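Local coordinates for putative gdp-fucose protein o-fucosyltransferase 1 (Caenorhabditis elegans, PDB 3ZY4), which is a putative protein O-fucosyltransferase of the POFUT1 kind, a glycosyltransferase family member built as two Rossmann-like domains of the GT-B fold, at residues A[141-146]-A[154-159]; A[24-29]-A[174-179]; A[208-213]-A[280-285]. One frame throughout, in Å; residues are numbered along the deposited sequence.

Contact 1. Residues A[141-146]-A[154-159]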
ATOM      1  N   ASP A 141     -10.484  -2.710   7.013  1.00 19.15           N
ATOM      2  CA  ASP A 141     -11.288  -3.027   8.220  1.00 20.83           C
ATOM      3  C   ASP A 141     -12.122  -4.314   8.122  1.00 21.64           C
ATOM      4  O   ASP A 141     -12.718  -4.761   9.111  1.00 21.88           O
ATOM      5  CB  ASP A 141     -12.147  -1.847   8.695  1.00 22.05           C
ATOM      6  CG  ASP A 141     -13.248  -1.484   7.720  1.00 23.79           C
ATOM      7  OD1 ASP A 141     -13.533  -2.294   6.823  1.00 26.76           O
ATOM      8  OD2 ASP A 141     -13.836  -0.385   7.854  1.00 25.92           O
ATOM      9  N   ILE A 142     -12.150  -4.903   6.932  1.00 20.80           N
ATOM     10  CA  ILE A 142     -12.720  -6.231   6.780  1.00 21.08           C
ATOM     11  C   ILE A 142     -11.655  -7.226   7.249  1.00 21.25           C
ATOM     12  O   ILE A 142     -10.542  -7.228   6.737  1.00 20.93           O
ATOM     13  CB  ILE A 142     -13.099  -6.468   5.315  1.00 21.00           C
ATOM     14  CG1 ILE A 142     -14.109  -5.393   4.867  1.00 21.58           C
ATOM     15  CG2 ILE A 142     -13.568  -7.906   5.129  1.00 20.38           C
ATOM     16  CD1 ILE A 142     -14.495  -5.451   3.400  1.00 19.43           C
ATOM     17  N   PRO A 143     -11.978  -8.090   8.219  1.00 22.90           N
ATOM     18  CA  PRO A 143     -10.887  -8.894   8.781  1.00 23.47           C
ATOM     19  C   PRO A 143     -10.206  -9.757   7.727  1.00 23.15           C
ATOM     20  O   PRO A 143     -10.876 -10.482   7.006  1.00 23.94           O
ATOM     21  CB  PRO A 143     -11.588  -9.736   9.884  1.00 24.27           C
ATOM     22  CG  PRO A 143     -13.051  -9.547   9.675  1.00 24.77           C
ATOM     23  CD  PRO A 143     -13.254  -8.273   8.930  1.00 23.90           C
ATOM     24  N   GLY A 144      -8.885  -9.611   7.593  1.00 21.76           N
ATOM     25  CA  GLY A 144      -8.118 -10.318   6.575  1.00 21.80           C
ATOM     26  C   GLY A 144      -8.151  -9.676   5.189  1.00 20.43           C
ATOM     27  O   GLY A 144      -7.572 -10.218   4.255  1.00 20.60           O
ATOM     28  N   GLY A 145      -8.833  -8.539   5.048  1.00 20.17           N
ATOM     29  CA  GLY A 145      -9.030  -7.907   3.720  1.00 19.72           C
ATOM     30  C   GLY A 145      -9.705  -8.847   2.716  1.00 20.21           C
ATOM     31  O   GLY A 145     -10.878  -9.245   2.886  1.00 22.06           O
ATOM     32  N   PHE A 146      -8.959  -9.238   1.679  1.00 19.27           N
ATOM     33  CA  PHE A 146      -9.492 -10.146   0.656  1.00 19.24           C
ATOM     34  C   PHE A 146      -9.298 -11.637   0.973  1.00 20.86           C
ATOM     35  O   PHE A 146      -9.596 -12.486   0.136  1.00 21.54           O
ATOM     36  CB  PHE A 146      -8.877  -9.802  -0.734  1.00 18.08           C
ATOM     37  CG  PHE A 146      -7.379  -9.655  -0.712  1.00 16.23           C
ATOM     38  CD1 PHE A 146      -6.555 -10.733  -0.361  1.00 14.06           C
ATOM     39  CD2 PHE A 146      -6.782  -8.437  -1.054  1.00 14.97           C
ATOM     40  CE1 PHE A 146      -5.141 -10.595  -0.322  1.00 17.81           C
ATOM     41  CE2 PHE A 146      -5.402  -8.291  -1.033  1.00 15.71           C
ATOM     42  CZ  PHE A 146      -4.570  -9.358  -0.675  1.00 17.15           C
ATOM     43  N   ARG A 154     -16.519 -12.548   4.686  1.00 32.15           N
ATOM     44  CA  ARG A 154     -17.338 -12.652   3.485  1.00 32.46           C
ATOM     45  C   ARG A 154     -18.560 -11.724   3.582  1.00 32.56           C
ATOM     46  O   ARG A 154     -18.854 -10.956   2.668  1.00 32.03           O
ATOM     47  CB  ARG A 154     -17.777 -14.108   3.315  1.00 33.54           C
ATOM     48  CG  ARG A 154     -17.801 -14.620   1.893  1.00 35.46           C
ATOM     49  CD  ARG A 154     -18.903 -15.672   1.722  1.00 39.18           C
ATOM     50  NE  ARG A 154     -19.537 -15.571   0.406  1.00 40.71           N
ATOM     51  CZ  ARG A 154     -20.559 -14.765   0.116  1.00 41.79           C
ATOM     52  NH1 ARG A 154     -21.091 -13.988   1.052  1.00 42.70           N
ATOM     53  NH2 ARG A 154     -21.058 -14.739  -1.114  1.00 41.28           N
ATOM     54  N   LYS A 155     -19.261 -11.798   4.709  1.00 32.78           N
ATOM     55  CA  LYS A 155     -20.483 -11.026   4.933  1.00 33.18           C
ATOM     56  C   LYS A 155     -20.235  -9.521   5.039  1.00 31.89           C
ATOM     57  O   LYS A 155     -21.076  -8.711   4.633  1.00 31.71           O
ATOM     58  CB  LYS A 155     -21.182 -11.525   6.204  1.00 34.33           C
ATOM     59  CG  LYS A 155     -22.631 -11.950   6.011  1.00 37.01           C
ATOM     60  CD  LYS A 155     -22.775 -13.097   5.004  1.00 37.33           C
ATOM     61  CE  LYS A 155     -23.762 -14.156   5.499  1.00 40.66           C
ATOM     62  NZ  LYS A 155     -25.176 -13.687   5.653  1.00 41.26           N
ATOM     63  N   LYS A 156     -19.086  -9.152   5.594  1.00 31.51           N
ATOM     64  CA  LYS A 156     -18.698  -7.746   5.675  1.00 30.71           C
ATOM     65  C   LYS A 156     -18.460  -7.161   4.280  1.00 28.99           C
ATOM     66  O   LYS A 156     -18.826  -6.020   4.020  1.00 29.01           O
ATOM     67  CB  LYS A 156     -17.471  -7.550   6.564  1.00 31.39           C
ATOM     68  CG  LYS A 156     -17.799  -7.446   8.045  1.00 33.53           C
ATOM     69  CD  LYS A 156     -16.619  -6.880   8.837  1.00 36.61           C
ATOM     70  CE  LYS A 156     -16.991  -6.710  10.306  1.00 38.11           C
ATOM     71  NZ  LYS A 156     -15.799  -6.510  11.188  1.00 38.58           N
ATOM     72  N   TRP A 157     -17.865  -7.942   3.383  1.00 27.70           N
ATOM     73  CA  TRP A 157     -17.766  -7.520   1.990  1.00 26.39           C
ATOM     74  C   TRP A 157     -19.153  -7.221   1.402  1.00 27.10           C
ATOM     75  O   TRP A 157     -19.352  -6.178   0.779  1.00 26.77           O
ATOM     76  CB  TRP A 157     -17.047  -8.573   1.152  1.00 26.02           C
ATOM     77  CG  TRP A 157     -15.562  -8.440   1.188  1.00 23.27           C
ATOM     78  CD1 TRP A 157     -14.694  -9.179   1.931  1.00 23.50           C
ATOM     79  CD2 TRP A 157     -14.763  -7.538   0.406  1.00 22.64           C
ATOM     80  NE1 TRP A 157     -13.396  -8.776   1.694  1.00 23.68           N
ATOM     81  CE2 TRP A 157     -13.406  -7.779   0.750  1.00 22.35           C
ATOM     82  CE3 TRP A 157     -15.058  -6.550  -0.542  1.00 22.41           C
ATOM     83  CZ2 TRP A 157     -12.342  -7.059   0.183  1.00 21.60           C
ATOM     84  CZ3 TRP A 157     -13.980  -5.826  -1.115  1.00 21.37           C
ATOM     85  CH2 TRP A 157     -12.650  -6.092  -0.738  1.00 19.16           C
ATOM     86  N   LEU A 158     -20.096  -8.139   1.609  1.00 27.26           N
ATOM     87  CA  LEU A 158     -21.472  -7.969   1.109  1.00 28.68           C
ATOM     88  C   LEU A 158     -22.181  -6.773   1.733  1.00 28.65           C
ATOM     89  O   LEU A 158     -22.897  -6.033   1.055  1.00 29.31           O
ATOM     90  CB  LEU A 158     -22.280  -9.253   1.304  1.00 29.09           C
ATOM     91  CG  LEU A 158     -22.327 -10.219   0.104  1.00 30.15           C
ATOM     92  CD1 LEU A 158     -21.050 -11.062  -0.030  1.00 29.33           C
ATOM     93  CD2 LEU A 158     -23.568 -11.113   0.190  1.00 29.58           C
ATOM     94  N   GLU A 159     -21.939  -6.582   3.025  1.00 29.23           N
ATOM     95  CA  GLU A 159     -22.531  -5.527   3.825  1.00 29.74           C
ATOM     96  C   GLU A 159     -21.967  -4.170   3.446  1.00 28.19           C
ATOM     97  O   GLU A 159     -22.706  -3.206   3.265  1.00 27.33           O
ATOM     98  CB  GLU A 159     -22.260  -5.822   5.310  1.00 30.56           C
ATOM     99  CG  GLU A 159     -22.078  -4.601   6.196  1.00 33.70           C
ATOM    100  CD  GLU A 159     -22.186  -4.917   7.676  1.00 37.27           C
ATOM    101  OE1 GLU A 159     -21.464  -5.811   8.174  1.00 38.71           O
ATOM    102  OE2 GLU A 159     -23.001  -4.255   8.336  1.00 39.39           O
TER

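Contact 2. Residues A[24-29]-A[174-179]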
ATOM      1  N   VAL A  24       0.073 -14.917 -12.504  1.00 14.22           N
ATOM      2  CA  VAL A  24      -0.746 -16.135 -12.474  1.00 14.83           C
ATOM      3  C   VAL A  24      -0.910 -16.577 -11.030  1.00 14.07           C
ATOM      4  O   VAL A  24      -2.007 -16.997 -10.636  1.00 13.40           O
ATOM      5  CB  VAL A  24      -0.144 -17.249 -13.345  1.00 15.98           C
ATOM      6  CG1 VAL A  24      -0.899 -18.586 -13.145  1.00 17.27           C
ATOM      7  CG2 VAL A  24      -0.203 -16.833 -14.831  1.00 16.71           C
ATOM      8  N   ASP A  25       0.158 -16.474 -10.233  1.00 14.38           N
ATOM      9  CA  ASP A  25       0.063 -16.889  -8.820  1.00 14.77           C
ATOM     10  C   ASP A  25      -1.057 -16.189  -8.047  1.00 15.05           C
ATOM     11  O   ASP A  25      -1.812 -16.841  -7.299  1.00 14.24           O
ATOM     12  CB  ASP A  25       1.401 -16.706  -8.114  1.00 14.81           C
ATOM     13  CG  ASP A  25       1.607 -17.666  -6.950  1.00 17.38           C
ATOM     14  OD1 ASP A  25       1.352 -18.885  -7.082  1.00 19.82           O
ATOM     15  OD2 ASP A  25       2.103 -17.176  -5.920  1.00 22.05           O
ATOM     16  N   GLN A  26      -1.178 -14.878  -8.211  1.00 14.33           N
ATOM     17  CA  GLN A  26      -2.258 -14.165  -7.554  1.00 14.41           C
ATOM     18  C   GLN A  26      -3.584 -14.398  -8.256  1.00 14.09           C
ATOM     19  O   GLN A  26      -4.608 -14.445  -7.607  1.00 14.61           O
ATOM     20  CB  GLN A  26      -1.946 -12.679  -7.474  1.00 14.27           C
ATOM     21  CG  GLN A  26      -0.865 -12.338  -6.454  1.00 15.06           C
ATOM     22  CD  GLN A  26      -0.774 -10.855  -6.208  1.00 15.32           C
ATOM     23  OE1 GLN A  26      -1.216 -10.374  -5.175  1.00 19.99           O
ATOM     24  NE2 GLN A  26      -0.199 -10.106  -7.167  1.00 13.39           N
ATOM     25  N   PHE A  27      -3.561 -14.583  -9.581  1.00 14.62           N
ATOM     26  CA  PHE A  27      -4.797 -14.803 -10.323  1.00 13.74           C
ATOM     27  C   PHE A  27      -5.555 -16.035  -9.816  1.00 13.79           C
ATOM     28  O   PHE A  27      -6.778 -16.015  -9.771  1.00 13.37           O
ATOM     29  CB  PHE A  27      -4.528 -14.951 -11.823  1.00 14.93           C
ATOM     30  CG  PHE A  27      -5.760 -15.232 -12.627  1.00 15.87           C
ATOM     31  CD1 PHE A  27      -6.810 -14.304 -12.670  1.00 15.65           C
ATOM     32  CD2 PHE A  27      -5.867 -16.404 -13.363  1.00 19.26           C
ATOM     33  CE1 PHE A  27      -7.952 -14.583 -13.421  1.00 15.71           C
ATOM     34  CE2 PHE A  27      -7.008 -16.672 -14.113  1.00 18.85           C
ATOM     35  CZ  PHE A  27      -8.033 -15.742 -14.146  1.00 14.10           C
ATOM     36  N   LEU A  28      -4.821 -17.101  -9.461  1.00 14.02           N
ATOM     37  CA  LEU A  28      -5.448 -18.271  -8.833  1.00 14.70           C
ATOM     38  C   LEU A  28      -6.233 -17.887  -7.572  1.00 14.75           C
ATOM     39  O   LEU A  28      -7.363 -18.361  -7.357  1.00 15.66           O
ATOM     40  CB  LEU A  28      -4.395 -19.342  -8.488  1.00 14.64           C
ATOM     41  CG  LEU A  28      -3.676 -20.020  -9.648  1.00 17.96           C
ATOM     42  CD1 LEU A  28      -2.827 -21.198  -9.143  1.00 19.35           C
ATOM     43  CD2 LEU A  28      -4.655 -20.484 -10.739  1.00 18.70           C
ATOM     44  N   GLY A  29      -5.624 -17.069  -6.725  1.00 14.08           N
ATOM     45  CA  GLY A  29      -6.292 -16.518  -5.546  1.00 14.03           C
ATOM     46  C   GLY A  29      -7.502 -15.624  -5.860  1.00 13.90           C
ATOM     47  O   GLY A  29      -8.528 -15.669  -5.184  1.00 14.06           O
ATOM     48  N   ALA A 174      -3.905  -7.125  -7.405  1.00 13.98           N
ATOM     49  CA  ALA A 174      -4.681  -8.352  -7.335  1.00 13.75           C
ATOM     50  C   ALA A 174      -5.140  -8.619  -5.892  1.00 13.24           C
ATOM     51  O   ALA A 174      -4.309  -8.612  -4.987  1.00 14.18           O
ATOM     52  CB  ALA A 174      -3.873  -9.538  -7.895  1.00 13.86           C
ATOM     53  N   PRO A 175      -6.450  -8.848  -5.689  1.00 12.83           N
ATOM     54  CA  PRO A 175      -6.961  -9.143  -4.337  1.00 13.27           C
ATOM     55  C   PRO A 175      -6.747 -10.648  -3.979  1.00 13.51           C
ATOM     56  O   PRO A 175      -7.712 -11.442  -3.902  1.00 14.50           O
ATOM     57  CB  PRO A 175      -8.450  -8.797  -4.459  1.00 13.80           C
ATOM     58  CG  PRO A 175      -8.796  -9.208  -5.894  1.00 12.34           C
ATOM     59  CD  PRO A 175      -7.560  -8.697  -6.665  1.00 12.73           C
ATOM     60  N   ALA A 176      -5.486 -11.010  -3.715  1.00 12.39           N
ATOM     61  CA  ALA A 176      -5.081 -12.386  -3.501  1.00 13.84           C
ATOM     62  C   ALA A 176      -3.757 -12.453  -2.764  1.00 14.49           C
ATOM     63  O   ALA A 176      -2.917 -11.590  -2.947  1.00 13.67           O
ATOM     64  CB  ALA A 176      -4.949 -13.116  -4.805  1.00 14.45           C
ATOM     65  N   PRO A 177      -3.579 -13.472  -1.923  1.00 15.76           N
ATOM     66  CA  PRO A 177      -2.270 -13.735  -1.317  1.00 16.30           C
ATOM     67  C   PRO A 177      -1.102 -13.853  -2.307  1.00 17.06           C
ATOM     68  O   PRO A 177      -1.229 -14.421  -3.410  1.00 17.31           O
ATOM     69  CB  PRO A 177      -2.472 -15.089  -0.621  1.00 16.32           C
ATOM     70  CG  PRO A 177      -3.897 -15.119  -0.308  1.00 16.22           C
ATOM     71  CD  PRO A 177      -4.583 -14.462  -1.482  1.00 16.54           C
ATOM     72  N   PHE A 178       0.048 -13.348  -1.880  1.00 17.11           N
ATOM     73  CA  PHE A 178       1.289 -13.637  -2.576  1.00 16.95           C
ATOM     74  C   PHE A 178       2.353 -13.904  -1.528  1.00 18.09           C
ATOM     75  O   PHE A 178       2.552 -13.072  -0.658  1.00 17.07           O
ATOM     76  CB  PHE A 178       1.757 -12.506  -3.484  1.00 16.49           C
ATOM     77  CG  PHE A 178       3.014 -12.851  -4.204  1.00 17.19           C
ATOM     78  CD1 PHE A 178       2.966 -13.688  -5.323  1.00 18.09           C
ATOM     79  CD2 PHE A 178       4.256 -12.425  -3.728  1.00 20.11           C
ATOM     80  CE1 PHE A 178       4.144 -14.092  -5.956  1.00 18.37           C
ATOM     81  CE2 PHE A 178       5.447 -12.827  -4.379  1.00 19.34           C
ATOM     82  CZ  PHE A 178       5.370 -13.634  -5.490  1.00 17.67           C
ATOM     83  N   PRO A 179       3.037 -15.060  -1.618  1.00 18.31           N
ATOM     84  CA  PRO A 179       2.780 -16.108  -2.619  1.00 18.45           C
ATOM     85  C   PRO A 179       1.482 -16.870  -2.345  1.00 17.73           C
ATOM     86  O   PRO A 179       0.927 -16.775  -1.239  1.00 19.49           O
ATOM     87  CB  PRO A 179       3.989 -17.035  -2.461  1.00 18.39           C
ATOM     88  CG  PRO A 179       4.347 -16.893  -1.008  1.00 19.88           C
ATOM     89  CD  PRO A 179       4.128 -15.438  -0.696  1.00 18.94           C
TER
HETATM   90  O   HOH W   1      -2.960 -16.208  -4.563  1.00 15.97           O

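Contact 3. Residues A[208-213]-A[280-285]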
ATOM      1  N   ASN A 208      12.105 -29.868 -32.942  1.00 35.53           N
ATOM      2  CA  ASN A 208      13.389 -29.784 -32.212  1.00 36.19           C
ATOM      3  C   ASN A 208      13.608 -30.778 -31.062  1.00 36.02           C
ATOM      4  O   ASN A 208      14.738 -30.917 -30.580  1.00 37.49           O
ATOM      5  CB  ASN A 208      13.591 -28.376 -31.630  1.00 35.47           C
ATOM      6  CG  ASN A 208      13.458 -27.280 -32.660  1.00 36.93           C
ATOM      7  OD1 ASN A 208      14.420 -26.930 -33.346  1.00 39.71           O
ATOM      8  ND2 ASN A 208      12.267 -26.712 -32.754  1.00 36.41           N
ATOM      9  N   LEU A 209      12.555 -31.451 -30.607  1.00 35.02           N
ATOM     10  CA  LEU A 209      12.623 -32.189 -29.336  1.00 34.19           C
ATOM     11  C   LEU A 209      12.246 -33.676 -29.416  1.00 34.69           C
ATOM     12  O   LEU A 209      11.124 -34.063 -29.068  1.00 34.34           O
ATOM     13  CB  LEU A 209      11.789 -31.475 -28.250  1.00 32.89           C
ATOM     14  CG  LEU A 209      12.262 -30.099 -27.751  1.00 31.24           C
ATOM     15  CD1 LEU A 209      11.208 -29.415 -26.865  1.00 26.11           C
ATOM     16  CD2 LEU A 209      13.582 -30.183 -27.000  1.00 29.53           C
ATOM     17  N   ALA A 210      13.198 -34.502 -29.860  1.00 35.48           N
ATOM     18  CA  ALA A 210      13.033 -35.958 -29.869  1.00 35.69           C
ATOM     19  C   ALA A 210      12.582 -36.479 -28.502  1.00 35.09           C
ATOM     20  O   ALA A 210      13.157 -36.113 -27.475  1.00 34.78           O
ATOM     21  CB  ALA A 210      14.333 -36.640 -30.299  1.00 37.05           C
ATOM     22  N   LYS A 211      11.552 -37.324 -28.500  1.00 34.93           N
ATOM     23  CA  LYS A 211      10.983 -37.867 -27.262  1.00 34.49           C
ATOM     24  C   LYS A 211      11.642 -39.161 -26.764  1.00 35.08           C
ATOM     25  O   LYS A 211      12.032 -40.008 -27.570  1.00 35.49           O
ATOM     26  CB  LYS A 211       9.474 -38.039 -27.394  1.00 34.38           C
ATOM     27  CG  LYS A 211       8.722 -36.756 -27.072  1.00 35.55           C
ATOM     28  CD  LYS A 211       7.209 -36.915 -27.146  1.00 37.46           C
ATOM     29  CE  LYS A 211       6.547 -35.647 -26.642  1.00 38.79           C
ATOM     30  NZ  LYS A 211       5.062 -35.753 -26.508  1.00 40.15           N
ATOM     31  N   PRO A 212      11.760 -39.320 -25.430  1.00 34.32           N
ATOM     32  CA  PRO A 212      11.328 -38.397 -24.366  1.00 32.81           C
ATOM     33  C   PRO A 212      12.259 -37.205 -24.120  1.00 32.04           C
ATOM     34  O   PRO A 212      13.479 -37.327 -24.224  1.00 31.65           O
ATOM     35  CB  PRO A 212      11.293 -39.290 -23.123  1.00 33.36           C
ATOM     36  CG  PRO A 212      12.278 -40.367 -23.390  1.00 34.24           C
ATOM     37  CD  PRO A 212      12.308 -40.574 -24.881  1.00 35.41           C
ATOM     38  N   PHE A 213      11.678 -36.054 -23.784  1.00 30.18           N
ATOM     39  CA  PHE A 213      12.501 -34.892 -23.488  1.00 29.88           C
ATOM     40  C   PHE A 213      12.385 -34.421 -22.047  1.00 29.12           C
ATOM     41  O   PHE A 213      11.337 -34.599 -21.406  1.00 28.71           O
ATOM     42  CB  PHE A 213      12.346 -33.761 -24.538  1.00 29.52           C
ATOM     43  CG  PHE A 213      11.108 -32.888 -24.392  1.00 29.68           C
ATOM     44  CD1 PHE A 213       9.903 -33.240 -25.001  1.00 29.95           C
ATOM     45  CD2 PHE A 213      11.185 -31.660 -23.719  1.00 29.32           C
ATOM     46  CE1 PHE A 213       8.773 -32.407 -24.905  1.00 30.35           C
ATOM     47  CE2 PHE A 213      10.068 -30.822 -23.617  1.00 29.44           C
ATOM     48  CZ  PHE A 213       8.862 -31.192 -24.211  1.00 27.83           C
ATOM     49  N   ALA A 280      16.490 -39.818 -22.024  1.00 35.76           N
ATOM     50  CA  ALA A 280      16.036 -38.652 -22.789  1.00 34.72           C
ATOM     51  C   ALA A 280      16.787 -38.498 -24.106  1.00 35.07           C
ATOM     52  O   ALA A 280      17.975 -38.840 -24.198  1.00 36.28           O
ATOM     53  CB  ALA A 280      16.166 -37.379 -21.938  1.00 33.50           C
ATOM     54  N   LYS A 281      16.085 -37.991 -25.119  1.00 34.68           N
ATOM     55  CA  LYS A 281      16.625 -37.851 -26.470  1.00 35.36           C
ATOM     56  C   LYS A 281      16.810 -36.389 -26.875  1.00 33.92           C
ATOM     57  O   LYS A 281      17.311 -36.093 -27.968  1.00 34.16           O
ATOM     58  CB  LYS A 281      15.755 -38.606 -27.491  1.00 35.98           C
ATOM     59  CG  LYS A 281      15.728 -40.112 -27.253  1.00 39.18           C
ATOM     60  CD  LYS A 281      15.192 -40.904 -28.434  1.00 42.78           C
ATOM     61  CE  LYS A 281      15.659 -42.367 -28.345  1.00 46.08           C
ATOM     62  NZ  LYS A 281      15.103 -43.217 -29.434  1.00 48.13           N
ATOM     63  N   SER A 282      16.399 -35.483 -25.989  1.00 32.51           N
ATOM     64  CA  SER A 282      16.609 -34.046 -26.173  1.00 31.02           C
ATOM     65  C   SER A 282      16.377 -33.320 -24.859  1.00 29.84           C
ATOM     66  O   SER A 282      15.749 -33.866 -23.948  1.00 28.58           O
ATOM     67  CB  SER A 282      15.696 -33.484 -27.266  1.00 31.06           C
ATOM     68  OG  SER A 282      14.335 -33.696 -26.942  1.00 30.92           O
ATOM     69  N   VAL A 283      16.901 -32.098 -24.769  1.00 28.99           N
ATOM     70  CA  VAL A 283      16.655 -31.232 -23.624  1.00 27.88           C
ATOM     71  C   VAL A 283      16.085 -29.905 -24.104  1.00 27.35           C
ATOM     72  O   VAL A 283      16.479 -29.384 -25.157  1.00 27.86           O
ATOM     73  CB  VAL A 283      17.932 -31.013 -22.774  1.00 28.35           C
ATOM     74  CG1 VAL A 283      17.688 -30.008 -21.663  1.00 26.64           C
ATOM     75  CG2 VAL A 283      18.401 -32.338 -22.181  1.00 27.79           C
ATOM     76  N   PHE A 284      15.120 -29.394 -23.345  1.00 26.53           N
ATOM     77  CA  PHE A 284      14.556 -28.064 -23.601  1.00 26.22           C
ATOM     78  C   PHE A 284      14.899 -27.137 -22.458  1.00 25.78           C
ATOM     79  O   PHE A 284      14.750 -27.506 -21.293  1.00 25.85           O
ATOM     80  CB  PHE A 284      13.045 -28.115 -23.763  1.00 25.54           C
ATOM     81  CG  PHE A 284      12.421 -26.753 -23.947  1.00 25.59           C
ATOM     82  CD1 PHE A 284      12.568 -26.073 -25.156  1.00 24.02           C
ATOM     83  CD2 PHE A 284      11.736 -26.136 -22.901  1.00 24.88           C
ATOM     84  CE1 PHE A 284      11.996 -24.808 -25.343  1.00 25.41           C
ATOM     85  CE2 PHE A 284      11.164 -24.867 -23.072  1.00 24.38           C
ATOM     86  CZ  PHE A 284      11.300 -24.202 -24.293  1.00 24.11           C
ATOM     87  N   VAL A 285      15.361 -25.935 -22.791  1.00 25.81           N
ATOM     88  CA  VAL A 285      15.735 -24.959 -21.774  1.00 25.98           C
ATOM     89  C   VAL A 285      14.902 -23.690 -21.953  1.00 26.28           C
ATOM     90  O   VAL A 285      14.753 -23.192 -23.068  1.00 25.85           O
ATOM     91  CB  VAL A 285      17.228 -24.610 -21.852  1.00 26.57           C
ATOM     92  CG1 VAL A 285      17.601 -23.558 -20.829  1.00 26.83           C
ATOM     93  CG2 VAL A 285      18.096 -25.869 -21.653  1.00 26.59           C
TER

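Contact 1. Residues A[141-146]-A[154-159]
Ile142 sets its CD1 methyl over one face of the Trp157 indole, 3.6 Å from the centroid of the five-membered ring and only 10° off its normal, a CH-pi contact. The two side chains cross at about a right angle, and the branching at CB gives Ile142 two grips: with CG1 anti to the carbonyl carbon (chi1 -59°), CD1 reaches the middle of the ring while CG2 comes down beside the pyrrole part, 3.5 Å from Trp157 NE1. That nitrogen donates to Gly145 O (2.8 Å, N-H...O 160°), which lies near the plane of the indole, while the donor stands well above the plane of the carbonyl. The acceptor is presented by a type II beta turn from Ile142 to Gly145, closed by Gly145 N to Ile142 O at 2.7 Å; Gly144, in the third position, readily takes the positive phi such a turn needs. The turn thus docks on helix 153-160 in the N-terminal half of the GT-B fold, and Phe33 of helix 20-37 meets Trp157 edge-to-face. Farther out, Lys156 stretches its extended aliphatic chain across Pro143, CD to CD 3.6 Å. Asp141 spends its charge elsewhere, OD1 pairing with Lys160. At the dimer interface Pro143 packs on Pro143 of the second subunit, whose Gln150 donates through NE2 to Asp141 O.

Contact 2. Residues A[24-29]-A[174-179]
A water molecule bridges Asp25 and Pro177, donating one hydrogen to Pro177 O at 2.7 Å and the other to Asp25 O at 3.0 Å. It joins a helix to a proline-rich loop in the N-terminal Rossmann-like domain of the GT-B fold: helix 20-37 follows strand 10-13, and the loop of 174-179 follows the neighbouring parallel strand 168-171, so both leave the same end of the sheet. Prolines suit the loop, which runs without regular structure against the helix; Pro175 sits at the centre of an inverse gamma turn, whose bond from Ala176 N to Ala174 O is weak, and the peptide before Pro179 is cis. Phe178 N is hydrogen-bonded to a BTB molecule, probably from the crystallisation liquor. The two alanines of the loop allow close approach. Ala174 CB lies 3.7 Å from Gln26 CB, and Ala176 points its methyl at the helix backbone, 3.7 Å from Gly29 C. With no CB of its own, Gly29 lets Ala176 come so near that their CA atoms are 4.8 Å apart. Gln26 packs its methylene groups on the loop: CG, anti to the carbonyl carbon (chi1 -73°), comes to 4.0 Å from Phe178 CB, the two side chains crossing at about a right angle. With CG roughly anti to the backbone N (chi1 -152°), the Asp25 carboxylate is set beside Phe178 and Pro179. Its OD1 is gripped by Ser180 OG and by Arg342 NH1 of helix 335-346. OD2, which also has a hydrogen bond just beyond the two segments, lies 3.5 Å from Pro179 CA.

Contact 3. Residues A[208-213]-A[280-285]
Two hydrogen bonds of unlike kind join Ala210 and Pro212 to the strand entrance at Lys281 and Ser282. Lys281 N donates to Pro212 O at 2.8 Å (N-H...O 166°), nearly in line with the carbonyl, whereas Ser282 OG gives its proton to Ala210 O at 2.7 Å, approaching at a bend (C=O...O 129°) and tilted from the carbonyl plane. Here two neighbouring parallel strands of the C-terminal Rossmann-like sheet begin, 213-218 and 282-287, linked by a beta-alpha-beta crossover that returns through helix 264-278. Serine suits the place because its short hydroxyl, lodged between the backbone N and the carbonyl carbon (chi1 59°), reaches the loop carbonyl without a longer side chain; OG also presses to 3.1 Å from Phe213 CB. The cis peptide between Lys211 and Pro212 bends the loop, which probably helps turn both carbonyls toward the strand. Lys281 adds its aliphatic part, CB packing 3.7 Å from Ala210 CB. On the buried side Leu209 bridges two aromatics: CD1 touches Phe284 CB at 3.8 Å and lies over one face of the Phe213 ring, offset toward its rim. The side chains of Phe213 and Phe284 run side by side and point the same way, Phe213 CD2 near Phe284 CB, and helix 315-324 covers Leu209 and Phe284 through Ile321. One step farther out, Asp326 accepts a bond from Phe213 N, while Val214 takes up the regular pairing with Ser282 and Phe284. The buried Ser282 N finds no partner, lying 3.9 Å from Pro212 O.

From the N terminus, contact 2 opens first, on helix 20-37, and closes only at the loop after strand 168-171. Contact 1 opens and closes within that long span, its short loop running from just after strand 136-138 to helix 153-160. The two meet directly through Phe146, whose CD2 lies 3.4 Å from Pro175 CA, so the turn near the second subunit is packed against the loop that lies on helix 20-37. The chain then runs along helix 195-208 into the second half of the fold, where contact 3 closes a separate loop between the starts of strands 213-218 and 282-287. No contacts cross; the centre of contact 3 is about 32 Å from that of contact 2 and about 49 Å from that of contact 1.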